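Local coordinates for protein VP5 (Halorubrum pleomorphic virus 6, PDB 6QGL) that serves as an envelope protein of a haloarchaeal pleomorphic virus and probably drives fusion of the viral membrane with that of the host, at residues Thr350-Leu355 against Thr434-Asp439; Ser365-Gly370 against Gly415-Thr420; Ser376-Gly381 against Val396-Trp401; Ala383-Thr388 against Arg428-Ala433. One frame throughout, in Å; residues are numbered along the deposited sequence.

The four contacts follow the polypeptide through one helix-free, strand-rich region between strands 347-352 and 438-443. Contact 1 closes the loop: contacts 2, 3 and 4 lie within it along the chain. The segment order is 350-355, 365-370, 376-381, 383-388, 396-401, 415-420, 428-433 and 434-439, so contact 3 is nested inside contact 2, while contact 4 alternates with both. Contact 1 belongs to a six-stranded sheet and the others reach a second, five-stranded one. Contacts 3 and 4 have centres about 9 Å apart; the centre of contact 4 lies about 16 Å from those of contacts 1 and 2, which are about 32 Å apart. Contact 4 thus links the inter-sheet junction to the region's far end.

Contact 1. Residues Thr350-Leu355 against Thr434-Asp439; sequences TADMSL and TETTYD
An Asx turn finishes strand 347-352 where it pairs with the start of strand 438-443; Asp352 OD1 serves the turn and also bonds Thr437 N across the contact. The antiparallel pairing rests on the hydrogen-bonded pair Ala351 and Asp439, with Ala351 N to Asp439 O at 3.0 Å and Asp439 N to Ala351 O at 3.1 Å, followed by the non-hydrogen-bonded pair Asp352 and Tyr438. Beyond it the backbones still hold on, Met353 N reaching Thr437 O at 3.0 Å.

The Asp352 carboxylate then takes over from the backbone. Its CG is turned to the carbonyl side, opposite the backbone N (chi1 -175°), which lets OD1 receive Thr437 N at 2.8 Å and Ser354 N at 3.2 Å. These donors come from opposite faces of the carboxylate plane, 47° and 60° out of it. Ser354 OG adds a weak bond to the same oxygen. Gripped from both faces, this buried carboxylate is held in orientation, and OD2 is left lying against CA, CB and CG2 of Thr436.

On the face with Ala351, the Asp439 side chain crosses that of Met353 obliquely, Asp439 CB to Met353 CG 3.7 Å; on the Asp352 face, Tyr438 CD1 comes at a slant to the Ala351-Asp352 peptide.

Strand 438-443 is the outermost of a six-stranded sheet. Strand 347-352 binds strand 317-324 on its far side through Thr350 and Thr321, Tyr438 rests on Ser288 between helices 274-283 and 289-296, and Met353 O receives a weak bond from Ser431 of strand 422-431.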
loop_
_atom_site.group_PDB
_atom_site.type_symbol
_atom_site.label_atom_id
_atom_site.label_comp_id
_atom_site.label_asym_id
_atom_site.label_seq_id
_atom_site.Cartn_x
_atom_site.Cartn_y
_atom_site.Cartn_z
ATOM N N THR A 350 0.434 9.006 -9.213
ATOM C CA THR A 350 1.489 8.216 -9.845
ATOM C C THR A 350 2.471 9.191 -10.472
ATOM O O THR A 350 2.087 9.986 -11.333
ATOM C CB THR A 350 0.912 7.210 -10.851
ATOM O OG1 THR A 350 0.274 7.921 -11.901
ATOM C CG2 THR A 350 -0.087 6.274 -10.227
ATOM N N ALA A 351 3.727 9.171 -10.009
ATOM C CA ALA A 351 4.742 10.102 -10.493
ATOM C C ALA A 351 6.145 9.515 -10.430
ATOM O O ALA A 351 6.360 8.499 -9.766
ATOM C CB ALA A 351 4.677 11.388 -9.680
ATOM N N ASP A 352 7.100 10.158 -11.128
ATOM C CA ASP A 352 8.501 9.747 -11.129
ATOM C C ASP A 352 9.184 10.351 -9.904
ATOM O O ASP A 352 9.219 11.573 -9.754
ATOM C CB ASP A 352 9.207 10.175 -12.429
ATOM C CG ASP A 352 10.641 9.697 -12.578
ATOM O OD1 ASP A 352 11.133 8.985 -11.671
ATOM O OD2 ASP A 352 11.275 10.041 -13.592
ATOM N N MET A 353 9.720 9.480 -9.034
ATOM C CA MET A 353 10.390 9.865 -7.793
ATOM C C MET A 353 11.695 10.619 -8.004
ATOM O O MET A 353 12.060 11.418 -7.149
ATOM C CB MET A 353 10.599 8.657 -6.870
ATOM C CG MET A 353 9.303 8.056 -6.343
ATOM S SD MET A 353 8.207 9.218 -5.481
ATOM C CE MET A 353 9.171 9.515 -3.978
ATOM N N SER A 354 12.396 10.376 -9.130
ATOM C CA SER A 354 13.664 11.051 -9.441
ATOM C C SER A 354 13.511 12.566 -9.586
ATOM O O SER A 354 14.429 13.314 -9.239
ATOM C CB SER A 354 14.319 10.454 -10.679
ATOM O OG SER A 354 13.474 10.552 -11.812
ATOM N N LEU A 355 12.341 13.007 -10.064
ATOM C CA LEU A 355 12.028 14.419 -10.263
ATOM C C LEU A 355 11.699 15.153 -8.960
ATOM O O LEU A 355 11.638 16.385 -8.978
ATOM C CB LEU A 355 10.899 14.586 -11.299
ATOM C CG LEU A 355 11.066 13.838 -12.633
ATOM C CD1 LEU A 355 9.844 13.994 -13.501
ATOM C CD2 LEU A 355 12.298 14.305 -13.392
ATOM N N THR A 434 18.926 7.402 -9.953
ATOM C CA THR A 434 19.793 7.398 -11.136
ATOM C C THR A 434 19.004 7.420 -12.453
ATOM O O THR A 434 19.481 7.972 -13.447
ATOM C CB THR A 434 20.789 6.210 -11.065
ATOM O OG1 THR A 434 21.616 6.202 -12.231
ATOM C CG2 THR A 434 20.098 4.839 -10.903
ATOM N N GLU A 435 17.813 6.805 -12.453
ATOM C CA GLU A 435 16.943 6.678 -13.621
ATOM C C GLU A 435 15.492 7.062 -13.299
ATOM O O GLU A 435 15.174 7.349 -12.141
ATOM C CB GLU A 435 17.023 5.237 -14.173
ATOM C CG GLU A 435 16.587 4.163 -13.181
ATOM C CD GLU A 435 17.209 2.788 -13.327
ATOM O OE1 GLU A 435 18.236 2.655 -14.034
ATOM O OE2 GLU A 435 16.675 1.837 -12.712
ATOM N N THR A 436 14.616 7.047 -14.327
ATOM C CA THR A 436 13.188 7.338 -14.185
ATOM C C THR A 436 12.538 6.169 -13.445
ATOM O O THR A 436 12.489 5.054 -13.973
ATOM C CB THR A 436 12.524 7.606 -15.553
ATOM O OG1 THR A 436 12.671 6.457 -16.384
ATOM C CG2 THR A 436 13.077 8.848 -16.252
ATOM N N THR A 437 12.113 6.412 -12.195
ATOM C CA THR A 437 11.481 5.399 -11.348
ATOM C C THR A 437 10.058 5.817 -10.995
ATOM O O THR A 437 9.862 6.773 -10.242
ATOM C CB THR A 437 12.332 5.090 -10.100
ATOM O OG1 THR A 437 12.499 6.284 -9.335
ATOM C CG2 THR A 437 13.689 4.479 -10.438
ATOM N N TYR A 438 9.065 5.112 -11.557
ATOM C CA TYR A 438 7.656 5.391 -11.295
ATOM C C TYR A 438 7.195 4.766 -9.987
ATOM O O TYR A 438 7.660 3.686 -9.611
ATOM C CB TYR A 438 6.770 4.941 -12.463
ATOM C CG TYR A 438 6.814 5.880 -13.648
ATOM C CD1 TYR A 438 6.105 7.079 -13.640
ATOM C CD2 TYR A 438 7.557 5.569 -14.782
ATOM C CE1 TYR A 438 6.148 7.953 -14.724
ATOM C CE2 TYR A 438 7.609 6.436 -15.873
ATOM C CZ TYR A 438 6.899 7.626 -15.841
ATOM O OH TYR A 438 6.943 8.484 -16.915
ATOM N N ASP A 439 6.292 5.464 -9.285
ATOM C CA ASP A 439 5.733 5.029 -8.007
ATOM C C ASP A 439 4.321 5.580 -7.836
ATOM O O ASP A 439 4.020 6.668 -8.337
ATOM C CB ASP A 439 6.634 5.484 -6.846
ATOM C CG ASP A 439 6.425 4.768 -5.524
ATOM O OD1 ASP A 439 5.881 3.642 -5.535
ATOM O OD2 ASP A 439 6.833 5.322 -4.479
#

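Contact 2. Residues Ser365-Gly370 against Gly415-Thr420; sequences SGVDGG and GDLETT
Gly370 and Thr420 bring the two backbones to a CA-CA distance of 4.1 Å, at one point and without strand pairing between the segments. Here the turn after strand 366-367 meets the loop between strands 409-412 and 422-431. The turn runs through Gly369 and Gly370, both with positive phi, whereas 415-420 is irregular throughout. A single hydrogen bond joins them: Gly370 N to Thr420 O, 3.2 Å. The donor sits 58° out of the carbonyl plane and the C=O...N angle is only 109°, so the amide approaches the oxygen from above that plane, off its lone pairs, a bent geometry.

Val367 supplies the apolar part. Its CG1, placed opposite the backbone N (chi1 177°), lies against Thr420 O and meets CD1 of Leu417 at 4.2 Å. Thr420 packs by its CB beside the Gly370 amide, 3.6 Å from Gly370 N. Val367 also leans on Thr422 and Val424 of strand 422-431, and Leu417 rests on Glu392, whose carboxylate receives the amides of Glu418 and Thr419.

One bent hydrogen bond, one methyl-methyl contact and the packing of Thr420 CB, burying 179 Å² in all, imply a weak direct link; backbone bonds of Val367 to Thr422 and of Gly370 to Ala413 tie the turn to the neighbouring chain.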
loop_
_atom_site.group_PDB
_atom_site.type_symbol
_atom_site.label_atom_id
_atom_site.label_comp_id
_atom_site.label_asym_id
_atom_site.label_seq_id
_atom_site.Cartn_x
_atom_site.Cartn_y
_atom_site.Cartn_z
ATOM N N SER A 365 23.234 28.910 8.756
ATOM C CA SER A 365 24.003 29.767 7.855
ATOM C C SER A 365 25.496 29.436 7.860
ATOM O O SER A 365 26.079 29.270 6.797
ATOM C CB SER A 365 23.779 31.242 8.190
ATOM O OG SER A 365 24.385 32.098 7.234
ATOM N N GLY A 366 26.086 29.318 9.042
ATOM C CA GLY A 366 27.509 29.050 9.194
ATOM C C GLY A 366 28.005 27.691 8.744
ATOM O O GLY A 366 27.388 26.664 9.039
ATOM N N VAL A 367 29.137 27.693 8.020
ATOM C CA VAL A 367 29.865 26.499 7.595
ATOM C C VAL A 367 31.199 26.624 8.341
ATOM O O VAL A 367 32.109 27.335 7.905
ATOM C CB VAL A 367 30.000 26.326 6.052
ATOM C CG1 VAL A 367 30.825 25.094 5.705
ATOM C CG2 VAL A 367 28.631 26.226 5.393
ATOM N N ASP A 368 31.241 26.035 9.545
ATOM C CA ASP A 368 32.390 26.091 10.447
ATOM C C ASP A 368 33.277 24.868 10.250
ATOM O O ASP A 368 32.813 23.738 10.428
ATOM C CB ASP A 368 31.924 26.235 11.914
ATOM C CG ASP A 368 30.935 27.370 12.164
ATOM O OD1 ASP A 368 31.268 28.537 11.838
ATOM O OD2 ASP A 368 29.837 27.093 12.697
ATOM N N GLY A 369 34.519 25.111 9.821
ATOM C CA GLY A 369 35.519 24.083 9.533
ATOM C C GLY A 369 35.035 22.989 8.602
ATOM O O GLY A 369 35.333 21.812 8.823
ATOM N N GLY A 370 34.249 23.383 7.596
ATOM C CA GLY A 370 33.653 22.487 6.612
ATOM C C GLY A 370 32.378 21.796 7.051
ATOM O O GLY A 370 31.787 21.060 6.260
ATOM N N GLY A 415 36.315 17.891 2.379
ATOM C CA GLY A 415 36.875 17.235 1.202
ATOM C C GLY A 415 36.157 17.590 -0.084
ATOM O O GLY A 415 36.699 17.388 -1.175
ATOM N N ASP A 416 34.937 18.144 0.044
ATOM C CA ASP A 416 34.069 18.538 -1.064
ATOM C C ASP A 416 34.178 20.024 -1.449
ATOM O O ASP A 416 34.076 20.344 -2.635
ATOM C CB ASP A 416 32.612 18.187 -0.737
ATOM C CG ASP A 416 32.401 16.769 -0.237
ATOM O OD1 ASP A 416 32.595 15.823 -1.032
ATOM O OD2 ASP A 416 32.033 16.606 0.948
ATOM N N LEU A 417 34.362 20.926 -0.460
ATOM C CA LEU A 417 34.444 22.376 -0.686
ATOM C C LEU A 417 35.876 22.888 -0.751
ATOM O O LEU A 417 36.748 22.357 -0.062
ATOM C CB LEU A 417 33.683 23.153 0.410
ATOM C CG LEU A 417 32.182 22.893 0.576
ATOM C CD1 LEU A 417 31.694 23.418 1.911
ATOM C CD2 LEU A 417 31.373 23.508 -0.558
ATOM N N GLU A 418 36.108 23.943 -1.558
ATOM C CA GLU A 418 37.406 24.610 -1.684
ATOM C C GLU A 418 37.581 25.566 -0.505
ATOM O O GLU A 418 38.684 25.680 0.033
ATOM C CB GLU A 418 37.524 25.370 -3.012
ATOM C CG GLU A 418 37.874 24.487 -4.199
ATOM C CD GLU A 418 38.277 25.197 -5.480
ATOM O OE1 GLU A 418 38.519 26.426 -5.445
ATOM O OE2 GLU A 418 38.363 24.512 -6.525
ATOM N N THR A 419 36.492 26.261 -0.114
ATOM C CA THR A 419 36.482 27.159 1.038
ATOM C C THR A 419 35.590 26.503 2.082
ATOM O O THR A 419 34.383 26.358 1.869
ATOM C CB THR A 419 36.107 28.613 0.673
ATOM O OG1 THR A 419 34.700 28.720 0.483
ATOM C CG2 THR A 419 36.832 29.122 -0.553
ATOM N N THR A 420 36.219 26.013 3.158
ATOM C CA THR A 420 35.563 25.311 4.266
ATOM C C THR A 420 34.818 26.274 5.185
ATOM O O THR A 420 33.748 25.932 5.674
ATOM C CB THR A 420 36.574 24.461 5.034
ATOM O OG1 THR A 420 37.682 25.286 5.386
ATOM C CG2 THR A 420 37.057 23.269 4.232
#

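Contact 3. Residues Ser376-Gly381 against Val396-Trp401; sequences SEPYEG and VPAADW
Tyr379 O, which accepts a hydrogen bond from Thr382 OG1, is also met across the contact by the methyl of Ala398, 3.3 Å from Ala398 CB. No hydrogen bond spans the two segments; the contact is otherwise apolar.

Pro378 is its centre. Its CB lies 3.7 Å from Ala398 CB and 3.8 Å from Trp401 CD1, while its CG sits 3.9 Å from Trp401 CB. The pyrrolidine thus fits against the base of the indole, approaching it obliquely.

The short 3-10 turn 398-400 presents the Ala398 methyl to Pro378. Asp400 N bonds to Pro397 O at 2.8 Å, and a second bond, Trp401 N to Ala398 O at 3.1 Å, carries the turn on to Trp401.

The indole itself is packed within its own segment. A chi1 of -71° places the ring where NE1 can reach Val396 O, weakly; Val396 CG1 stands 3.4 Å above one ring face, offset toward the rim, and Ala398 CA lies at the edge. Outside the segments, Ile384, Ile372 and Ile374 pack on Trp401, and Tyr379 makes edge-to-face contacts with Phe429 and Trp360.

Segment 376-381 leads into strand 382-388; the segment with Ala398 and Trp401 runs out of strand 393-397, its antiparallel partner. The arrangement is therefore that of the open end of a beta-hairpin, where Pro378 of the entering chain packs on Ala398 and Trp401 of the leaving chain.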
loop_
_atom_site.group_PDB
_atom_site.type_symbol
_atom_site.label_atom_id
_atom_site.label_comp_id
_atom_site.label_asym_id
_atom_site.label_seq_id
_atom_site.Cartn_x
_atom_site.Cartn_y
_atom_site.Cartn_z
ATOM N N SER A 376 16.401 19.927 10.663
ATOM C CA SER A 376 15.327 18.954 10.435
ATOM C C SER A 376 15.894 17.653 9.877
ATOM O O SER A 376 17.002 17.655 9.342
ATOM C CB SER A 376 14.265 19.523 9.497
ATOM O OG SER A 376 13.397 20.405 10.187
ATOM N N GLU A 377 15.155 16.536 10.029
ATOM C CA GLU A 377 15.589 15.220 9.555
ATOM C C GLU A 377 15.630 15.150 8.018
ATOM O O GLU A 377 14.623 15.461 7.373
ATOM C CB GLU A 377 14.716 14.094 10.151
ATOM C CG GLU A 377 15.230 12.685 9.871
ATOM C CD GLU A 377 15.053 11.656 10.973
ATOM O OE1 GLU A 377 13.949 11.585 11.561
ATOM O OE2 GLU A 377 16.019 10.902 11.232
ATOM N N PRO A 378 16.786 14.752 7.423
ATOM C CA PRO A 378 16.851 14.633 5.957
ATOM C C PRO A 378 15.973 13.483 5.463
ATOM O O PRO A 378 15.881 12.448 6.131
ATOM C CB PRO A 378 18.337 14.384 5.685
ATOM C CG PRO A 378 18.852 13.759 6.923
ATOM C CD PRO A 378 18.064 14.354 8.053
ATOM N N TYR A 379 15.300 13.683 4.323
ATOM C CA TYR A 379 14.383 12.699 3.751
ATOM C C TYR A 379 15.115 11.543 3.080
ATOM O O TYR A 379 16.082 11.767 2.347
ATOM C CB TYR A 379 13.403 13.360 2.766
ATOM C CG TYR A 379 12.716 14.617 3.266
ATOM C CD1 TYR A 379 12.200 14.689 4.559
ATOM C CD2 TYR A 379 12.492 15.695 2.417
ATOM C CE1 TYR A 379 11.531 15.825 5.010
ATOM C CE2 TYR A 379 11.828 16.840 2.858
ATOM C CZ TYR A 379 11.344 16.899 4.154
ATOM O OH TYR A 379 10.683 18.022 4.593
ATOM N N GLU A 380 14.638 10.306 3.329
ATOM C CA GLU A 380 15.188 9.059 2.777
ATOM C C GLU A 380 14.983 9.018 1.257
ATOM O O GLU A 380 13.878 9.280 0.776
ATOM C CB GLU A 380 14.549 7.823 3.453
ATOM C CG GLU A 380 14.861 7.670 4.939
ATOM C CD GLU A 380 14.286 6.459 5.662
ATOM O OE1 GLU A 380 13.356 5.814 5.125
ATOM O OE2 GLU A 380 14.767 6.163 6.779
ATOM N N GLY A 381 16.060 8.730 0.527
ATOM C CA GLY A 381 16.050 8.675 -0.931
ATOM C C GLY A 381 16.262 10.016 -1.611
ATOM O O GLY A 381 16.093 10.122 -2.830
ATOM N N VAL A 396 24.619 16.134 -0.586
ATOM C CA VAL A 396 24.728 15.265 0.580
ATOM C C VAL A 396 23.513 14.342 0.677
ATOM O O VAL A 396 22.423 14.830 0.987
ATOM C CB VAL A 396 24.958 16.048 1.908
ATOM C CG1 VAL A 396 25.394 15.105 3.026
ATOM C CG2 VAL A 396 25.970 17.180 1.737
ATOM N N PRO A 397 23.675 13.012 0.455
ATOM C CA PRO A 397 22.525 12.100 0.614
ATOM C C PRO A 397 22.184 11.946 2.095
ATOM O O PRO A 397 23.095 11.979 2.924
ATOM C CB PRO A 397 23.031 10.784 0.015
ATOM C CG PRO A 397 24.489 10.821 0.198
ATOM C CD PRO A 397 24.912 12.265 0.135
ATOM N N ALA A 398 20.889 11.785 2.432
ATOM C CA ALA A 398 20.424 11.666 3.821
ATOM C C ALA A 398 21.268 10.730 4.698
ATOM O O ALA A 398 21.567 11.082 5.843
ATOM C CB ALA A 398 18.968 11.248 3.857
ATOM N N ALA A 399 21.694 9.575 4.141
ATOM C CA ALA A 399 22.514 8.563 4.816
ATOM C C ALA A 399 23.880 9.077 5.299
ATOM O O ALA A 399 24.482 8.459 6.182
ATOM C CB ALA A 399 22.700 7.357 3.909
ATOM N N ASP A 400 24.363 10.195 4.725
ATOM C CA ASP A 400 25.651 10.798 5.075
ATOM C C ASP A 400 25.547 11.862 6.187
ATOM O O ASP A 400 26.576 12.277 6.731
ATOM C CB ASP A 400 26.348 11.348 3.818
ATOM C CG ASP A 400 26.665 10.317 2.742
ATOM O OD1 ASP A 400 26.139 9.183 2.824
ATOM O OD2 ASP A 400 27.418 10.653 1.805
ATOM N N TRP A 401 24.312 12.278 6.537
ATOM C CA TRP A 401 24.044 13.259 7.594
ATOM C C TRP A 401 24.101 12.587 8.971
ATOM O O TRP A 401 23.325 11.667 9.241
ATOM C CB TRP A 401 22.677 13.934 7.383
ATOM C CG TRP A 401 22.625 14.886 6.226
ATOM C CD1 TRP A 401 22.084 14.653 4.998
ATOM C CD2 TRP A 401 23.102 16.239 6.206
ATOM N NE1 TRP A 401 22.198 15.774 4.209
ATOM C CE2 TRP A 401 22.822 16.762 4.924
ATOM C CE3 TRP A 401 23.743 17.063 7.148
ATOM C CZ2 TRP A 401 23.174 18.067 4.554
ATOM C CZ3 TRP A 401 24.084 18.355 6.782
ATOM C CH2 TRP A 401 23.805 18.844 5.499
#

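Contact 4. Residues Ala383-Thr388 against Arg428-Ala433; sequences AIEVTT and RFVSTA
Four backbone hydrogen bonds define the antiparallel pairing of Ala383-Glu385 with Arg428-Val430. In the pair Ala383 and Val430, Ala383 N reaches Val430 O at 2.8 Å and Val430 N returns to Ala383 O at 3.0 Å. In the pair Glu385 and Arg428, the bonds are Glu385 N to Arg428 O, 2.8 Å, and Arg428 N to Glu385 O, 3.1 Å. Ile384 and Phe429 form the non-hydrogen-bonded pair between them, and the short strand axes run at 139° to each other, markedly off straight antiparallel.

The ionic interaction lies on the face with Ala383 and Val430. Glu385 and Arg428 run side by side, and a single oxygen, Glu385 OE2, meets NH1 and NE of Arg428, each at 3.2 Å. This is a salt bridge whose hydrogen bonds are weak (120° at hydrogen), with carboxylate and guanidinium planes 40° apart. The remaining nitrogen, NH2, pairs with Glu357. Within the same strand, Val430 CG2 stands 3.4 Å above the centre of the Arg428 guanidinium, and it also touches Glu385 OE2.

Apolar packing proper is limited to the reverse face, where Ile384 CG1 approaches Phe429 CB at 4.5 Å, but the Phe429 ring leads away toward Thr314 and Ala316.

At the end of the second strand Ser431 OG accepts Ala433 N, an ST turn. Strand 382-388 also pairs with 393-397, for instance Val386 with Val394, and strand 422-431 bonds to strand 357-359 through Phe429 and Gly358.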
loop_
_atom_site.group_PDB
_atom_site.type_symbol
_atom_site.label_atom_id
_atom_site.label_comp_id
_atom_site.label_asym_id
_atom_site.label_seq_id
_atom_site.Cartn_x
_atom_site.Cartn_y
_atom_site.Cartn_z
ATOM N N ALA A 383 18.844 13.815 -1.621
ATOM C CA ALA A 383 20.112 14.446 -1.285
ATOM C C ALA A 383 19.900 15.946 -1.143
ATOM O O ALA A 383 19.194 16.546 -1.961
ATOM C CB ALA A 383 21.150 14.162 -2.360
ATOM N N ILE A 384 20.476 16.546 -0.084
ATOM C CA ILE A 384 20.382 17.988 0.148
ATOM C C ILE A 384 21.558 18.634 -0.571
ATOM O O ILE A 384 22.714 18.359 -0.239
ATOM C CB ILE A 384 20.293 18.385 1.653
ATOM C CG1 ILE A 384 19.087 17.704 2.339
ATOM C CG2 ILE A 384 20.216 19.918 1.813
ATOM C CD1 ILE A 384 19.185 17.584 3.841
ATOM N N GLU A 385 21.249 19.441 -1.597
ATOM C CA GLU A 385 22.229 20.165 -2.402
ATOM C C GLU A 385 22.439 21.529 -1.756
ATOM O O GLU A 385 21.578 22.406 -1.857
ATOM C CB GLU A 385 21.770 20.297 -3.867
ATOM C CG GLU A 385 21.700 18.979 -4.621
ATOM C CD GLU A 385 21.576 19.110 -6.126
ATOM O OE1 GLU A 385 22.460 18.582 -6.840
ATOM O OE2 GLU A 385 20.598 19.737 -6.596
ATOM N N VAL A 386 23.562 21.676 -1.039
ATOM C CA VAL A 386 23.916 22.892 -0.307
ATOM C C VAL A 386 24.814 23.778 -1.169
ATOM O O VAL A 386 25.883 23.340 -1.594
ATOM C CB VAL A 386 24.570 22.565 1.067
ATOM C CG1 VAL A 386 24.846 23.834 1.870
ATOM C CG2 VAL A 386 23.712 21.595 1.874
ATOM N N THR A 387 24.374 25.024 -1.414
ATOM C CA THR A 387 25.131 26.010 -2.181
ATOM C C THR A 387 25.658 27.064 -1.218
ATOM O O THR A 387 24.874 27.686 -0.500
ATOM C CB THR A 387 24.290 26.585 -3.335
ATOM O OG1 THR A 387 23.964 25.528 -4.239
ATOM C CG2 THR A 387 25.010 27.700 -4.093
ATOM N N THR A 388 26.986 27.249 -1.192
ATOM C CA THR A 388 27.633 28.223 -0.310
ATOM C C THR A 388 27.645 29.615 -0.943
ATOM O O THR A 388 27.335 29.762 -2.127
ATOM C CB THR A 388 29.036 27.753 0.134
ATOM O OG1 THR A 388 29.967 27.872 -0.942
ATOM C CG2 THR A 388 29.042 26.341 0.710
ATOM N N ARG A 428 18.552 22.995 -1.347
ATOM C CA ARG A 428 17.377 22.334 -1.911
ATOM C C ARG A 428 17.547 20.821 -1.891
ATOM O O ARG A 428 18.673 20.336 -2.001
ATOM C CB ARG A 428 17.057 22.850 -3.334
ATOM C CG ARG A 428 18.062 22.473 -4.425
ATOM C CD ARG A 428 17.445 22.600 -5.801
ATOM N NE ARG A 428 18.286 22.002 -6.837
ATOM C CZ ARG A 428 17.822 21.461 -7.959
ATOM N NH1 ARG A 428 18.658 20.931 -8.842
ATOM N NH2 ARG A 428 16.517 21.414 -8.192
ATOM N N PHE A 429 16.445 20.076 -1.740
ATOM C CA PHE A 429 16.507 18.618 -1.763
ATOM C C PHE A 429 16.057 18.112 -3.122
ATOM O O PHE A 429 15.096 18.630 -3.686
ATOM C CB PHE A 429 15.720 17.970 -0.609
ATOM C CG PHE A 429 14.237 18.251 -0.569
ATOM C CD1 PHE A 429 13.740 19.348 0.127
ATOM C CD2 PHE A 429 13.332 17.385 -1.171
ATOM C CE1 PHE A 429 12.366 19.602 0.177
ATOM C CE2 PHE A 429 11.959 17.641 -1.122
ATOM C CZ PHE A 429 11.485 18.746 -0.445
ATOM N N VAL A 430 16.800 17.150 -3.675
ATOM C CA VAL A 430 16.546 16.537 -4.984
ATOM C C VAL A 430 16.656 15.009 -4.789
ATOM O O VAL A 430 17.335 14.570 -3.858
ATOM C CB VAL A 430 17.541 17.095 -6.051
ATOM C CG1 VAL A 430 17.373 16.417 -7.410
ATOM C CG2 VAL A 430 17.413 18.607 -6.198
ATOM N N SER A 431 15.969 14.206 -5.629
ATOM C CA SER A 431 16.007 12.743 -5.534
ATOM C C SER A 431 17.385 12.169 -5.865
ATOM O O SER A 431 18.144 12.780 -6.622
ATOM C CB SER A 431 14.950 12.124 -6.435
ATOM O OG SER A 431 14.923 10.707 -6.370
ATOM N N THR A 432 17.709 11.004 -5.281
ATOM C CA THR A 432 18.985 10.319 -5.496
ATOM C C THR A 432 18.879 9.279 -6.630
ATOM O O THR A 432 19.889 8.671 -6.997
ATOM C CB THR A 432 19.535 9.750 -4.167
ATOM O OG1 THR A 432 20.902 9.383 -4.353
ATOM C CG2 THR A 432 18.739 8.550 -3.644
ATOM N N ALA A 433 17.655 9.094 -7.183
ATOM C CA ALA A 433 17.358 8.142 -8.254
ATOM C C ALA A 433 18.144 8.413 -9.537
ATOM O O ALA A 433 18.075 9.507 -10.103
ATOM C CB ALA A 433 15.865 8.101 -8.532
#